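Local coordinates for MexT protein (Pseudomonas aeruginosa, PDB 6L33) that activates transcription of the MexEF-OprN efflux pump as a LysR-type regulator that probably binds DNA, the chain here being its regulatory domain, at residues P50-A54 and S55-S59. Residues are numbered along the deposited sequence; the frame is centred on the assembly and turned at random.
Sequences PNLLA and SGEIS
Leu52 O receives three amides, all weakly bonded, where helix 49-55 ends in a Schellman motif and the chain turns toward strand 60-62 of this periplasmic-binding-protein-like domain: Gly56 N, Glu57 N at 3.0 Å and Ile58 N at 3.3 Å. The N-H of Gly56 makes its better bond to Leu53 O, 3.2 Å, from above the carbonyl plane. Glycine suits this place because, having no CB, it readily takes up the positive phi of 90° that turns the chain. Asn51 O already accepts the helical bond from Ser55 N, 3.0 Å, when the short side chain of Ser55 joins it. With chi1 at 62° the hydroxyl points back over the last turn, and Ser55 OG lies within reach of both Asn51 O, 2.5 Å, and Glu57 OE1, 2.9 Å. Glu57 stretches its chain across Leu52 at about a right angle, with Glu57 OE1 3.5 Å from Leu52 CD2, while OE2 has a weak, long ion pair with Arg42. Beneath the turn, branched Ile58 brings CD1 to within 3.8 Å of Leu52 CB and CG1 near Leu53 CD2. Thus one carbonyl takes up amides of the departing chain, while Leu52 and Leu53 pack on Ile58.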
loop_
_atom_site.group_PDB
_atom_site.type_symbol
_atom_site.label_atom_id
_atom_site.label_comp_id
_atom_site.label_asym_id
_atom_site.label_seq_id
_atom_site.Cartn_x
_atom_site.Cartn_y
_atom_site.Cartn_z
ATOM N N PRO B 50 1.302 0.838 17.257
ATOM C CA PRO B 50 1.860 0.296 18.509
ATOM C C PRO B 50 2.570 -1.033 18.316
ATOM O O PRO B 50 3.575 -1.288 18.991
ATOM C CB PRO B 50 0.632 0.161 19.424
ATOM C CG PRO B 50 -0.539 0.214 18.531
ATOM C CD PRO B 50 -0.154 1.054 17.366
ATOM N N ASN B 51 2.082 -1.881 17.404
ATOM C CA ASN B 51 2.753 -3.148 17.124
ATOM C C ASN B 51 4.140 -2.926 16.537
ATOM O O ASN B 51 5.102 -3.601 16.923
ATOM C CB ASN B 51 1.914 -3.992 16.162
ATOM C CG ASN B 51 0.488 -4.182 16.635
ATOM O OD1 ASN B 51 -0.277 -3.223 16.744
ATOM N ND2 ASN B 51 0.116 -5.430 16.898
ATOM N N LEU B 52 4.258 -1.996 15.584
ATOM C CA LEU B 52 5.544 -1.760 14.933
ATOM C C LEU B 52 6.582 -1.243 15.921
ATOM O O LEU B 52 7.760 -1.613 15.847
ATOM C CB LEU B 52 5.373 -0.776 13.776
ATOM C CG LEU B 52 4.556 -1.253 12.573
ATOM C CD1 LEU B 52 4.287 -0.100 11.621
ATOM C CD2 LEU B 52 5.265 -2.391 11.854
ATOM N N LEU B 53 6.166 -0.383 16.854
ATOM C CA LEU B 53 7.103 0.150 17.838
ATOM C C LEU B 53 7.450 -0.894 18.893
ATOM O O LEU B 53 8.628 -1.134 19.179
ATOM C CB LEU B 53 6.521 1.404 18.492
ATOM C CG LEU B 53 6.431 2.669 17.633
ATOM C CD1 LEU B 53 5.545 3.711 18.303
ATOM C CD2 LEU B 53 7.816 3.239 17.353
ATOM N N ALA B 54 6.434 -1.531 19.480
ATOM C CA ALA B 54 6.677 -2.445 20.594
ATOM C C ALA B 54 7.463 -3.679 20.165
ATOM O O ALA B 54 8.172 -4.273 20.985
ATOM C CB ALA B 54 5.352 -2.857 21.234
ATOM N N SER B 55 7.357 -4.076 18.898
ATOM C CA SER B 55 8.039 -5.268 18.411
ATOM C C SER B 55 9.433 -4.986 17.868
ATOM O O SER B 55 10.191 -5.934 17.637
ATOM C CB SER B 55 7.205 -5.946 17.321
ATOM O OG SER B 55 7.036 -5.084 16.209
ATOM N N GLY B 56 9.789 -3.723 17.655
ATOM C CA GLY B 56 11.093 -3.390 17.121
ATOM C C GLY B 56 11.177 -3.303 15.615
ATOM O O GLY B 56 12.285 -3.165 15.085
ATOM N N GLU B 57 10.045 -3.372 14.908
ATOM C CA GLU B 57 10.077 -3.347 13.448
ATOM C C GLU B 57 10.471 -1.978 12.912
ATOM O O GLU B 57 11.025 -1.880 11.811
ATOM C CB GLU B 57 8.717 -3.761 12.887
ATOM C CG GLU B 57 8.427 -5.247 13.006
ATOM C CD GLU B 57 6.998 -5.591 12.637
ATOM O OE1 GLU B 57 6.095 -5.352 13.467
ATOM O OE2 GLU B 57 6.778 -6.099 11.517
ATOM N N ILE B 58 10.176 -0.912 13.657
ATOM C CA ILE B 58 10.585 0.438 13.298
ATOM C C ILE B 58 11.124 1.113 14.549
ATOM O O ILE B 58 10.794 0.743 15.677
ATOM C CB ILE B 58 9.433 1.279 12.693
ATOM C CG1 ILE B 58 8.356 1.563 13.747
ATOM C CG2 ILE B 58 8.840 0.589 11.468
ATOM C CD1 ILE B 58 7.229 2.462 13.255
ATOM N N SER B 59 11.982 2.109 14.340
ATOM C CA SER B 59 12.420 2.961 15.436
ATOM C C SER B 59 11.597 4.231 15.546
ATOM O O SER B 59 11.498 4.804 16.635
ATOM C CB SER B 59 13.897 3.329 15.271
ATOM O OG SER B 59 14.087 4.189 14.162
#